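Local coordinates for protein carboxypeptidase A (Helicoverpa armigera, PDB 1JQG) that probably removes C-terminal residues from peptide chains as a zinc metallocarboxypeptidase, here in its proenzyme form, at residues M48-S53 with K62-K67; H24-V29 with L86-V91; V174-L179 with I211-L216; A190-I195 with I215-N220. All coordinates share one frame; numbering follows the deposited sequence.

Interaction 1: residues M48-S53 with K62-K67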
loop_
_atom_site.group_PDB
_atom_site.type_symbol
_atom_site.label_atom_id
_atom_site.label_comp_id
_atom_site.label_asym_id
_atom_site.label_seq_id
_atom_site.Cartn_x
_atom_site.Cartn_y
_atom_site.Cartn_z
ATOM N N MET A 48 -22.084 0.441 2.650
ATOM C CA MET A 48 -20.929 1.086 2.029
ATOM C C MET A 48 -20.033 1.850 2.997
ATOM O O MET A 48 -19.776 3.047 2.848
ATOM C CB MET A 48 -21.359 1.971 0.855
ATOM C CG MET A 48 -22.073 1.228 -0.272
ATOM S SD MET A 48 -22.856 2.262 -1.506
ATOM C CE MET A 48 -24.231 2.996 -0.685
ATOM N N LEU A 49 -19.606 1.180 4.054
ATOM C CA LEU A 49 -18.740 1.768 5.067
ATOM C C LEU A 49 -17.261 1.642 4.697
ATOM O O LEU A 49 -16.876 0.780 3.923
ATOM C CB LEU A 49 -18.963 1.119 6.451
ATOM C CG LEU A 49 -20.434 1.114 6.917
ATOM C CD1 LEU A 49 -20.622 0.201 8.124
ATOM C CD2 LEU A 49 -20.850 2.561 7.196
ATOM N N ASP A 50 -16.445 2.491 5.290
ATOM C CA ASP A 50 -15.000 2.452 5.101
ATOM C C ASP A 50 -14.379 1.473 6.108
ATOM O O ASP A 50 -14.154 1.819 7.276
ATOM C CB ASP A 50 -14.430 3.865 5.277
ATOM C CG ASP A 50 -12.959 3.960 4.941
ATOM O OD1 ASP A 50 -12.409 2.961 4.439
ATOM O OD2 ASP A 50 -12.322 5.006 5.179
ATOM N N VAL A 51 -14.113 0.264 5.655
ATOM C CA VAL A 51 -13.468 -0.768 6.450
ATOM C C VAL A 51 -11.955 -0.657 6.440
ATOM O O VAL A 51 -11.289 -0.964 5.430
ATOM C CB VAL A 51 -13.854 -2.169 5.923
ATOM C CG1 VAL A 51 -13.208 -3.258 6.776
ATOM C CG2 VAL A 51 -15.369 -2.292 5.913
ATOM N N TRP A 52 -11.396 -0.124 7.500
ATOM C CA TRP A 52 -9.935 0.006 7.642
ATOM C C TRP A 52 -9.268 -1.355 7.838
ATOM O O TRP A 52 -8.239 -1.602 7.244
ATOM C CB TRP A 52 -9.626 0.903 8.852
ATOM C CG TRP A 52 -9.996 2.333 8.657
ATOM C CD1 TRP A 52 -10.614 2.885 7.556
ATOM C CD2 TRP A 52 -9.814 3.419 9.575
ATOM N NE1 TRP A 52 -10.805 4.230 7.737
ATOM C CE2 TRP A 52 -10.317 4.574 8.981
ATOM C CE3 TRP A 52 -9.244 3.511 10.846
ATOM C CZ2 TRP A 52 -10.271 5.825 9.605
ATOM C CZ3 TRP A 52 -9.209 4.760 11.481
ATOM C CH2 TRP A 52 -9.727 5.913 10.846
ATOM N N SER A 53 -9.903 -2.233 8.632
ATOM C CA SER A 53 -9.363 -3.569 8.868
ATOM C C SER A 53 -10.487 -4.559 9.136
ATOM O O SER A 53 -11.425 -4.257 9.862
ATOM C CB SER A 53 -8.376 -3.611 10.041
ATOM O OG SER A 53 -8.987 -2.970 11.155
ATOM N N LYS A 62 -11.369 -2.460 12.425
ATOM C CA LYS A 62 -11.764 -1.070 12.556
ATOM C C LYS A 62 -12.538 -0.580 11.330
ATOM O O LYS A 62 -12.205 -0.916 10.196
ATOM C CB LYS A 62 -10.527 -0.221 12.819
ATOM C CG LYS A 62 -9.932 -0.433 14.191
ATOM C CD LYS A 62 -9.032 0.702 14.653
ATOM C CE LYS A 62 -8.332 0.307 15.953
ATOM N NZ LYS A 62 -7.151 1.128 16.328
ATOM N N VAL A 63 -13.604 0.198 11.599
ATOM C CA VAL A 63 -14.414 0.724 10.492
ATOM C C VAL A 63 -14.813 2.173 10.733
ATOM O O VAL A 63 -15.134 2.544 11.869
ATOM C CB VAL A 63 -15.649 -0.193 10.270
ATOM C CG1 VAL A 63 -16.386 -0.406 11.577
ATOM C CG2 VAL A 63 -16.568 0.248 9.145
ATOM N N LEU A 64 -14.712 2.995 9.667
ATOM C CA LEU A 64 -15.123 4.391 9.764
ATOM C C LEU A 64 -16.594 4.577 9.407
ATOM O O LEU A 64 -17.006 4.222 8.321
ATOM C CB LEU A 64 -14.248 5.230 8.823
ATOM C CG LEU A 64 -14.479 6.754 8.855
ATOM C CD1 LEU A 64 -14.032 7.241 10.220
ATOM C CD2 LEU A 64 -13.706 7.360 7.715
ATOM N N VAL A 65 -17.414 4.995 10.342
ATOM C CA VAL A 65 -18.857 5.111 10.169
ATOM C C VAL A 65 -19.342 6.560 10.203
ATOM O O VAL A 65 -19.079 7.343 11.124
ATOM C CB VAL A 65 -19.617 4.340 11.269
ATOM C CG1 VAL A 65 -21.138 4.535 11.104
ATOM C CG2 VAL A 65 -19.138 2.883 11.379
ATOM N N PRO A 66 -20.011 6.992 9.150
ATOM C CA PRO A 66 -20.584 8.332 9.036
ATOM C C PRO A 66 -21.549 8.679 10.152
ATOM O O PRO A 66 -22.241 7.833 10.715
ATOM C CB PRO A 66 -21.289 8.330 7.677
ATOM C CG PRO A 66 -20.550 7.277 6.905
ATOM C CD PRO A 66 -20.278 6.196 7.922
ATOM N N LYS A 67 -21.720 9.970 10.432
ATOM C CA LYS A 67 -22.605 10.439 11.492
ATOM C C LYS A 67 -24.061 10.035 11.292
ATOM O O LYS A 67 -24.769 9.645 12.230
ATOM C CB LYS A 67 -22.535 11.949 11.600
ATOM C CG LYS A 67 -23.342 12.586 12.727
ATOM C CD LYS A 67 -22.916 14.063 12.796
ATOM C CE LYS A 67 -23.112 14.771 11.462
ATOM N NZ LYS A 67 -22.364 16.054 11.338
#

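Interaction 2: residues H24-V29 with L86-V91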
loop_
_atom_site.group_PDB
_atom_site.type_symbol
_atom_site.label_atom_id
_atom_site.label_comp_id
_atom_site.label_asym_id
_atom_site.label_seq_id
_atom_site.Cartn_x
_atom_site.Cartn_y
_atom_site.Cartn_z
ATOM N N HIS A 24 -17.844 11.867 11.847
ATOM C CA HIS A 24 -17.523 10.477 11.545
ATOM C C HIS A 24 -16.832 9.815 12.746
ATOM O O HIS A 24 -15.910 10.386 13.325
ATOM C CB HIS A 24 -16.655 10.396 10.301
ATOM C CG HIS A 24 -17.364 10.506 9.008
ATOM N ND1 HIS A 24 -18.418 11.380 8.831
ATOM C CD2 HIS A 24 -17.215 9.880 7.813
ATOM C CE1 HIS A 24 -18.886 11.298 7.589
ATOM N NE2 HIS A 24 -18.156 10.386 6.960
ATOM N N ALA A 25 -17.277 8.607 13.099
ATOM C CA ALA A 25 -16.693 7.874 14.214
ATOM C C ALA A 25 -16.055 6.542 13.787
ATOM O O ALA A 25 -16.473 5.795 12.902
ATOM C CB ALA A 25 -17.723 7.532 15.274
ATOM N N VAL A 26 -14.978 6.193 14.490
ATOM C CA VAL A 26 -14.258 4.955 14.274
ATOM C C VAL A 26 -14.708 3.935 15.306
ATOM O O VAL A 26 -14.663 4.224 16.510
ATOM C CB VAL A 26 -12.719 5.153 14.361
ATOM C CG1 VAL A 26 -11.973 3.825 14.366
ATOM C CG2 VAL A 26 -12.275 5.965 13.146
ATOM N N TYR A 27 -15.142 2.785 14.815
ATOM C CA TYR A 27 -15.609 1.721 15.691
ATOM C C TYR A 27 -14.650 0.534 15.639
ATOM O O TYR A 27 -13.913 0.317 14.662
ATOM C CB TYR A 27 -17.016 1.292 15.305
ATOM C CG TYR A 27 -18.129 2.229 15.730
ATOM C CD1 TYR A 27 -18.546 3.243 14.880
ATOM C CD2 TYR A 27 -18.785 2.085 16.951
ATOM C CE1 TYR A 27 -19.592 4.085 15.234
ATOM C CE2 TYR A 27 -19.802 2.943 17.328
ATOM C CZ TYR A 27 -20.203 3.938 16.458
ATOM O OH TYR A 27 -21.209 4.790 16.799
ATOM N N GLN A 28 -14.643 -0.251 16.699
ATOM C CA GLN A 28 -13.876 -1.489 16.769
ATOM C C GLN A 28 -14.851 -2.657 16.916
ATOM O O GLN A 28 -15.532 -2.729 17.940
ATOM C CB GLN A 28 -12.860 -1.370 17.895
ATOM C CG GLN A 28 -12.056 -2.624 18.130
ATOM C CD GLN A 28 -11.248 -2.567 19.423
ATOM O OE1 GLN A 28 -11.518 -3.380 20.328
ATOM N NE2 GLN A 28 -10.308 -1.626 19.462
ATOM N N VAL A 29 -14.977 -3.474 15.870
ATOM C CA VAL A 29 -15.890 -4.609 15.910
ATOM C C VAL A 29 -15.156 -5.881 16.314
ATOM O O VAL A 29 -14.133 -6.173 15.731
ATOM C CB VAL A 29 -16.624 -4.827 14.576
ATOM C CG1 VAL A 29 -17.318 -3.498 14.247
ATOM C CG2 VAL A 29 -15.737 -5.207 13.411
ATOM N N LEU A 86 -16.801 2.297 20.576
ATOM C CA LEU A 86 -16.446 3.616 20.133
ATOM C C LEU A 86 -15.004 4.000 20.506
ATOM O O LEU A 86 -14.687 4.288 21.653
ATOM C CB LEU A 86 -17.365 4.765 20.631
ATOM C CG LEU A 86 -17.224 6.157 20.000
ATOM C CD1 LEU A 86 -17.736 6.128 18.550
ATOM C CD2 LEU A 86 -17.935 7.264 20.755
ATOM N N GLU A 87 -14.162 4.088 19.466
ATOM C CA GLU A 87 -12.782 4.459 19.630
ATOM C C GLU A 87 -12.578 5.956 19.471
ATOM O O GLU A 87 -11.805 6.598 20.171
ATOM C CB GLU A 87 -11.904 3.672 18.643
ATOM C CG GLU A 87 -10.404 3.942 18.872
ATOM C CD GLU A 87 -9.517 3.047 18.026
ATOM O OE1 GLU A 87 -9.320 1.896 18.457
ATOM O OE2 GLU A 87 -9.041 3.521 16.966
ATOM N N VAL A 88 -13.158 6.499 18.418
ATOM C CA VAL A 88 -13.041 7.903 18.054
ATOM C C VAL A 88 -14.427 8.439 17.714
ATOM O O VAL A 88 -15.033 7.963 16.770
ATOM C CB VAL A 88 -12.118 8.141 16.868
ATOM C CG1 VAL A 88 -11.876 9.641 16.657
ATOM C CG2 VAL A 88 -10.756 7.464 16.993
ATOM N N GLU A 89 -14.910 9.417 18.457
ATOM C CA GLU A 89 -16.247 9.959 18.239
ATOM C C GLU A 89 -16.284 10.923 17.062
ATOM O O GLU A 89 -17.303 11.008 16.378
ATOM C CB GLU A 89 -16.769 10.625 19.521
ATOM C CG GLU A 89 -18.240 11.027 19.421
ATOM C CD GLU A 89 -18.790 11.504 20.761
ATOM O OE1 GLU A 89 -19.349 10.613 21.439
ATOM O OE2 GLU A 89 -18.661 12.701 21.103
ATOM N N ASN A 90 -15.193 11.676 16.876
ATOM C CA ASN A 90 -15.106 12.583 15.725
ATOM C C ASN A 90 -13.693 12.556 15.162
ATOM O O ASN A 90 -12.809 13.163 15.757
ATOM C CB ASN A 90 -15.499 13.989 16.143
ATOM C CG ASN A 90 -15.684 14.936 14.968
ATOM O OD1 ASN A 90 -15.578 14.615 13.778
ATOM N ND2 ASN A 90 -15.963 16.188 15.290
ATOM N N VAL A 91 -13.490 11.860 14.051
ATOM C CA VAL A 91 -12.200 11.762 13.394
ATOM C C VAL A 91 -11.627 13.079 12.863
ATOM O O VAL A 91 -10.448 13.167 12.524
ATOM C CB VAL A 91 -12.195 10.742 12.225
ATOM C CG1 VAL A 91 -12.510 9.333 12.655
ATOM C CG2 VAL A 91 -13.177 11.197 11.150
#

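Interaction 3: residues V174-L179 with I211-L216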
loop_
_atom_site.group_PDB
_atom_site.type_symbol
_atom_site.label_atom_id
_atom_site.label_comp_id
_atom_site.label_asym_id
_atom_site.label_seq_id
_atom_site.Cartn_x
_atom_site.Cartn_y
_atom_site.Cartn_z
ATOM N N VAL A 174 13.995 -6.817 -9.302
ATOM C CA VAL A 174 13.168 -6.637 -8.125
ATOM C C VAL A 174 12.275 -5.394 -8.288
ATOM O O VAL A 174 12.787 -4.279 -8.432
ATOM C CB VAL A 174 14.038 -6.487 -6.853
ATOM C CG1 VAL A 174 13.172 -6.165 -5.635
ATOM C CG2 VAL A 174 14.862 -7.747 -6.660
ATOM N N MET A 175 10.967 -5.611 -8.399
ATOM C CA MET A 175 10.062 -4.476 -8.582
ATOM C C MET A 175 9.504 -4.081 -7.223
ATOM O O MET A 175 9.142 -4.922 -6.410
ATOM C CB MET A 175 8.955 -4.768 -9.612
ATOM C CG MET A 175 8.272 -3.499 -10.089
ATOM S SD MET A 175 7.021 -3.781 -11.312
ATOM C CE MET A 175 5.991 -2.334 -11.067
ATOM N N MET A 176 9.334 -2.786 -7.027
ATOM C CA MET A 176 8.739 -2.264 -5.778
ATOM C C MET A 176 7.828 -1.083 -6.058
ATOM O O MET A 176 8.076 -0.280 -6.965
ATOM C CB MET A 176 9.927 -1.885 -4.924
ATOM C CG MET A 176 9.650 -1.303 -3.570
ATOM S SD MET A 176 11.180 -0.508 -2.995
ATOM C CE MET A 176 12.351 -1.789 -3.341
ATOM N N GLN A 177 6.697 -1.026 -5.376
ATOM C CA GLN A 177 5.750 0.078 -5.585
ATOM C C GLN A 177 5.012 0.475 -4.321
ATOM O O GLN A 177 4.830 -0.306 -3.431
ATOM C CB GLN A 177 4.673 -0.232 -6.632
ATOM C CG GLN A 177 3.848 -1.476 -6.324
ATOM C CD GLN A 177 2.811 -1.763 -7.389
ATOM O OE1 GLN A 177 3.215 -1.879 -8.545
ATOM N NE2 GLN A 177 1.536 -1.861 -6.999
ATOM N N SER A 178 4.497 1.687 -4.282
ATOM C CA SER A 178 3.771 2.208 -3.157
ATOM C C SER A 178 2.706 3.215 -3.590
ATOM O O SER A 178 2.659 3.585 -4.742
ATOM C CB SER A 178 4.715 2.833 -2.096
ATOM O OG SER A 178 5.414 3.964 -2.571
ATOM N N LEU A 179 1.824 3.555 -2.645
ATOM C CA LEU A 179 0.772 4.527 -2.873
ATOM C C LEU A 179 -0.282 4.111 -3.885
ATOM O O LEU A 179 -0.980 4.925 -4.436
ATOM C CB LEU A 179 1.360 5.896 -3.202
ATOM C CG LEU A 179 1.989 6.676 -2.027
ATOM C CD1 LEU A 179 2.462 8.060 -2.442
ATOM C CD2 LEU A 179 1.085 6.825 -0.811
ATOM N N ILE A 211 21.758 -6.929 -8.779
ATOM C CA ILE A 211 20.332 -6.802 -8.914
ATOM C C ILE A 211 19.901 -5.540 -9.669
ATOM O O ILE A 211 20.414 -4.448 -9.402
ATOM C CB ILE A 211 19.635 -6.853 -7.531
ATOM C CG1 ILE A 211 20.014 -8.133 -6.754
ATOM C CG2 ILE A 211 18.111 -6.833 -7.699
ATOM C CD1 ILE A 211 19.559 -8.201 -5.315
ATOM N N ASP A 212 18.963 -5.704 -10.582
ATOM C CA ASP A 212 18.303 -4.579 -11.258
ATOM C C ASP A 212 16.975 -4.186 -10.600
ATOM O O ASP A 212 16.237 -5.081 -10.174
ATOM C CB ASP A 212 18.002 -4.971 -12.700
ATOM C CG ASP A 212 19.190 -4.878 -13.610
ATOM O OD1 ASP A 212 20.253 -4.404 -13.195
ATOM O OD2 ASP A 212 19.110 -5.301 -14.793
ATOM N N TRP A 213 16.770 -2.910 -10.324
ATOM C CA TRP A 213 15.604 -2.482 -9.546
ATOM C C TRP A 213 14.672 -1.555 -10.332
ATOM O O TRP A 213 15.035 -0.754 -11.196
ATOM C CB TRP A 213 16.000 -1.796 -8.249
ATOM C CG TRP A 213 16.979 -2.533 -7.404
ATOM C CD1 TRP A 213 18.319 -2.736 -7.645
ATOM C CD2 TRP A 213 16.722 -3.140 -6.137
ATOM N NE1 TRP A 213 18.895 -3.442 -6.617
ATOM C CE2 TRP A 213 17.935 -3.695 -5.678
ATOM C CE3 TRP A 213 15.594 -3.255 -5.323
ATOM C CZ2 TRP A 213 18.035 -4.373 -4.453
ATOM C CZ3 TRP A 213 15.680 -3.921 -4.140
ATOM C CH2 TRP A 213 16.890 -4.487 -3.706
ATOM N N ILE A 214 13.370 -1.713 -10.041
ATOM C CA ILE A 214 12.317 -0.903 -10.593
ATOM C C ILE A 214 11.575 -0.381 -9.376
ATOM O O ILE A 214 11.024 -1.153 -8.584
ATOM C CB ILE A 214 11.384 -1.688 -11.522
ATOM C CG1 ILE A 214 12.100 -2.071 -12.831
ATOM C CG2 ILE A 214 10.120 -0.872 -11.859
ATOM C CD1 ILE A 214 11.318 -2.950 -13.785
ATOM N N ILE A 215 11.496 0.947 -9.227
ATOM C CA ILE A 215 10.794 1.546 -8.104
ATOM C C ILE A 215 9.786 2.565 -8.573
ATOM O O ILE A 215 10.165 3.546 -9.216
ATOM C CB ILE A 215 11.792 2.175 -7.113
ATOM C CG1 ILE A 215 12.802 1.113 -6.627
ATOM C CG2 ILE A 215 11.047 2.787 -5.922
ATOM C CD1 ILE A 215 13.788 1.582 -5.583
ATOM N N LEU A 216 8.530 2.369 -8.171
ATOM C CA LEU A 216 7.429 3.283 -8.501
ATOM C C LEU A 216 6.867 3.897 -7.210
ATOM O O LEU A 216 6.085 3.282 -6.472
ATOM C CB LEU A 216 6.336 2.530 -9.281
ATOM C CG LEU A 216 5.048 3.271 -9.627
ATOM C CD1 LEU A 216 5.267 4.470 -10.532
ATOM C CD2 LEU A 216 4.045 2.384 -10.357
#

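Interaction 4: residues A190-I195 with I215-N220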
loop_
_atom_site.group_PDB
_atom_site.type_symbol
_atom_site.label_atom_id
_atom_site.label_comp_id
_atom_site.label_asym_id
_atom_site.label_seq_id
_atom_site.Cartn_x
_atom_site.Cartn_y
_atom_site.Cartn_z
ATOM N N ALA A 190 8.899 4.447 2.736
ATOM C CA ALA A 190 9.535 3.143 2.605
ATOM C C ALA A 190 10.195 2.949 1.249
ATOM O O ALA A 190 11.346 2.547 1.102
ATOM C CB ALA A 190 8.502 2.055 2.798
ATOM N N THR A 191 9.491 3.298 0.177
ATOM C CA THR A 191 9.989 3.182 -1.184
ATOM C C THR A 191 11.017 4.247 -1.492
ATOM O O THR A 191 11.895 4.161 -2.352
ATOM C CB THR A 191 8.784 3.257 -2.170
ATOM O OG1 THR A 191 8.973 2.522 -3.372
ATOM C CG2 THR A 191 8.388 4.694 -2.442
ATOM N N LEU A 192 10.967 5.371 -0.789
ATOM C CA LEU A 192 11.892 6.475 -0.958
ATOM C C LEU A 192 13.217 6.160 -0.291
ATOM O O LEU A 192 14.328 6.637 -0.586
ATOM C CB LEU A 192 11.244 7.751 -0.362
ATOM C CG LEU A 192 10.837 8.887 -1.325
ATOM C CD1 LEU A 192 10.255 8.356 -2.597
ATOM C CD2 LEU A 192 9.879 9.817 -0.611
ATOM N N TYR A 193 13.156 5.351 0.770
ATOM C CA TYR A 193 14.366 4.993 1.506
ATOM C C TYR A 193 15.169 4.037 0.657
ATOM O O TYR A 193 16.399 4.128 0.621
ATOM C CB TYR A 193 13.999 4.385 2.867
ATOM C CG TYR A 193 15.141 4.307 3.850
ATOM C CD1 TYR A 193 15.387 5.375 4.719
ATOM C CD2 TYR A 193 15.968 3.208 3.915
ATOM C CE1 TYR A 193 16.442 5.319 5.631
ATOM C CE2 TYR A 193 17.001 3.149 4.824
ATOM C CZ TYR A 193 17.243 4.208 5.665
ATOM O OH TYR A 193 18.293 4.105 6.541
ATOM N N ALA A 194 14.454 3.142 -0.037
ATOM C CA ALA A 194 15.091 2.187 -0.947
ATOM C C ALA A 194 15.896 2.861 -2.057
ATOM O O ALA A 194 16.951 2.406 -2.530
ATOM C CB ALA A 194 14.060 1.251 -1.530
ATOM N N ILE A 195 15.389 3.969 -2.594
ATOM C CA ILE A 195 16.095 4.798 -3.564
ATOM C C ILE A 195 17.325 5.426 -2.914
ATOM O O ILE A 195 18.380 5.594 -3.550
ATOM C CB ILE A 195 15.154 5.902 -4.099
ATOM C CG1 ILE A 195 14.034 5.281 -4.938
ATOM C CG2 ILE A 195 15.907 6.911 -4.920
ATOM C CD1 ILE A 195 12.944 6.221 -5.411
ATOM N N ILE A 215 11.496 0.947 -9.227
ATOM C CA ILE A 215 10.794 1.546 -8.104
ATOM C C ILE A 215 9.786 2.565 -8.573
ATOM O O ILE A 215 10.165 3.546 -9.216
ATOM C CB ILE A 215 11.792 2.175 -7.113
ATOM C CG1 ILE A 215 12.802 1.113 -6.627
ATOM C CG2 ILE A 215 11.047 2.787 -5.922
ATOM C CD1 ILE A 215 13.788 1.582 -5.583
ATOM N N LEU A 216 8.530 2.369 -8.171
ATOM C CA LEU A 216 7.429 3.283 -8.501
ATOM C C LEU A 216 6.867 3.897 -7.210
ATOM O O LEU A 216 6.085 3.282 -6.472
ATOM C CB LEU A 216 6.336 2.530 -9.281
ATOM C CG LEU A 216 5.048 3.271 -9.627
ATOM C CD1 LEU A 216 5.267 4.470 -10.532
ATOM C CD2 LEU A 216 4.045 2.384 -10.357
ATOM N N PRO A 217 7.317 5.102 -6.857
ATOM C CA PRO A 217 6.917 5.791 -5.634
ATOM C C PRO A 217 5.427 6.044 -5.534
ATOM O O PRO A 217 4.788 5.769 -4.514
ATOM C CB PRO A 217 7.797 7.001 -5.592
ATOM C CG PRO A 217 8.973 6.695 -6.498
ATOM C CD PRO A 217 8.364 5.840 -7.590
ATOM N N VAL A 218 4.803 6.749 -6.470
ATOM C CA VAL A 218 3.429 7.151 -6.485
ATOM C C VAL A 218 2.622 6.463 -7.582
ATOM O O VAL A 218 2.491 6.894 -8.712
ATOM C CB VAL A 218 3.263 8.674 -6.663
ATOM C CG1 VAL A 218 1.819 9.071 -6.352
ATOM C CG2 VAL A 218 4.213 9.424 -5.748
ATOM N N ALA A 219 2.003 5.329 -7.218
ATOM C CA ALA A 219 1.232 4.533 -8.152
ATOM C C ALA A 219 -0.150 5.095 -8.440
ATOM O O ALA A 219 -0.690 4.785 -9.520
ATOM C CB ALA A 219 1.104 3.120 -7.649
ATOM N N ASN A 220 -0.602 5.987 -7.581
ATOM C CA ASN A 220 -1.914 6.615 -7.700
ATOM C C ASN A 220 -1.848 8.130 -7.468
ATOM O O ASN A 220 -2.274 8.665 -6.453
ATOM C CB ASN A 220 -2.850 5.946 -6.679
ATOM C CG ASN A 220 -4.307 6.354 -6.818
ATOM O OD1 ASN A 220 -5.070 6.012 -5.914
ATOM N ND2 ASN A 220 -4.675 7.062 -7.866
#

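Interaction 1: residues M48-S53 with K62-K67
Ser53 and Lys62 meet at one end of a beta hairpin in the activation peptide, a worked example of an antiparallel ladder in which a serine hydroxyl adds a bond. Ser53 OG accepts a hydrogen bond from Lys62 N at 2.7 Å; because OG sits between its backbone N and carbonyl carbon (chi1 50°), it is turned onto that N-H. Ser53 N answers with a bond of 3.1 Å to Lys62 O, in the carbonyl plane on a lone pair. Farther along, Leu64 N gives a nearly straight bond to Asp50 O at 2.7 Å.

Beside Val51 and Val63 the contact across the segments is apolar: Leu49 CB packs on Val63 CG2 at 3.7 Å, while Leu49 CD2 reaches Pro66 CD at 3.8 Å. Phe73 of helix 70-80 touches both Leu49 and Val63. On the face of Asp50 and Leu64 the indole of Trp52 slants across Leu64, its NE1 coming within 3.7 Å of Leu64 CB. Salt bridges from Asp50 to Arg183 and from Lys62 to Asp393 tie this face to the enzyme. Trp52 NE1 also makes a weak bond of 3.1 Å to Asp50 OD2, the same oxygen that forms the salt bridge with Arg183 NH1.

Interaction 2: residues H24-V29 with L86-V91
Val26 opposite the pair Glu87 and Val88 forms a classic beta bulge, set in the antiparallel four-stranded sheet of the activation peptide, where inner strand 25-30 meets outermost strand 83-88. The principle is that one residue faces two, and here the single oxygen Val26 O takes both N-H groups: Glu87 N at 3.0 Å and, more weakly, Val88 N at 3.3 Å. Val88 O completes the hydrogen-bonded pair by accepting Val26 N at 2.9 Å, in the carbonyl plane. The extra residue lets Glu87 lie alongside Val26, pointing the same way, and its extended chain carries the carboxylate to Lys62, with which OE2 forms a salt bridge.

Beyond the bulge the chain curls toward helix 92-108 but remains attached, since Val91 N donates to His24 O at 2.9 Å, nearly in line with the carbonyl bond. Asn90, just before that helix, turns its OD1 to Gly23 N. Val91 CG1 lies anti to the carbonyl carbon (chi1 -61°), which brings it tightly against Val26 CG2 at 3.4 Å, the two side chains crossing at about a right angle. Leu64 of the next strand touches both valines.

On the face of Tyr27 and Leu86, the non-hydrogen-bonded pair, one methyl does most of the work. Leu86 CD1 packs on Ala25 CB at 3.6 Å and also makes a CH-pi contact over the tyrosine, 4.2 Å from the centroid of the Tyr27 ring and 22° off its normal.

Interaction 3: residues V174-L179 with I211-L216
Val174 stands beside Trp213 on neighbouring parallel strands, the two side chains pointing the same way, and each atom beyond its CA finds a partner. Val174 CB sits 3.8 Å above the plane of the Trp213 ring, offset toward its rim. Val174 CG1, anti to the backbone N (chi1 175°), continues along the indole to CZ3 of Trp213 at 3.7 Å. Val174 CG2 branches the other way and meets Ile211 CG2 at 3.5 Å; that isoleucine methyl lies over the same indole face as Val174 CB. Met176 extends the cluster: its chain runs out to SD and bends there (chi3 -48°), bringing CE within 4.0 Å of Trp213 CZ3. The indole NE1 of Trp213 is in turn hydrogen-bonded to Leu207 O, while Ala417 of helix 402-421 packs against both Val174 and Trp213. With an alanine in place of Trp213, Val174 CG1 and Met176 CE would probably border a gap, and Leu207 O would be left without its indole N-H.

The opposite face of the sheet is packed in the same spirit, with Met175 CG against Ile214 CG2 at 3.7 Å and helix 283-294 lying on it. Between the faces runs a regular parallel ladder of five bonds; Met176 N to Ile214 O, 2.8 Å, is its shortest. Strand, helices and strand form a beta-alpha-beta crossover in the carboxypeptidase domain. The chemistry implies a division of labour: buried backbone polar groups satisfy one another across the strands, while largely apolar side chains fasten the sheet to helices on its two faces.

Interaction 4: residues A190-I195 with I215-N220
Thr191 and Ile195 of helix 187-200 rest on Ile215 and Pro217, packing the helix of a beta-alpha-beta crossover against the end of its own second strand. Across these two segments the contact is made by van der Waals packing, with no hydrogen bond between them.

Thr191 divides its branches between two partners. Thr191 OG1 touches Ile215 CG2 at 3.3 Å as the side chains slide past each other in opposite directions, while Thr191 CG2, placed between the backbone N and the carbonyl carbon, meets Pro217 CA at 3.7 Å. Leu192 starts away from the strand, yet its CD1 returns to within 4.1 Å of Pro217 CB, crossing the proline at about a right angle. One turn on from Thr191, Ala194 brings CB to 4.1 Å from Ile215 CD1, and it also touches Met176 on the adjacent strand.

Ile195 reaches both partners, its chain extended (chi2 174°), and its CG1 packs on Ile215 CD1 at 3.8 Å. An alanine here would probably open a gap between helix and strand, leaving Ile215 CD1 with only the Ala194 methyl across this contact. Leu159 of strand 155-161 and Leu134 of helix 124-137 also pack on Ile195, while Val127 from the latter helix lies against Pro217. Ile195 CD1, the tip of the chain, touches both Ile215 CG2 and Pro217 CG, at 4.0 and 4.1 Å.

In the fold
The four contacts fall into two pairs, one in the activation peptide and one in the enzyme, on opposite sides of the chain's centre. Interactions 1 and 2 share a sheet: Val65 N lies 2.8 Å from Ala25 O, and Trp52 CH2 packs 3.4 Å from Val26 CG2. Interactions 3 and 4 share Ile215 and Leu216 and are joined by Ser178 OG, 2.7 Å from Pro217 O. The centres of interactions 1 and 3 are about 31 Å apart, but both approach the metal site: the side chains of Asp50 and Gln177 are each about 10 Å from the zinc ion. Ser53's lies about 8 Å from that of Glu382, the predicted proton donor/acceptor, consistent with a propeptide shielding the active site.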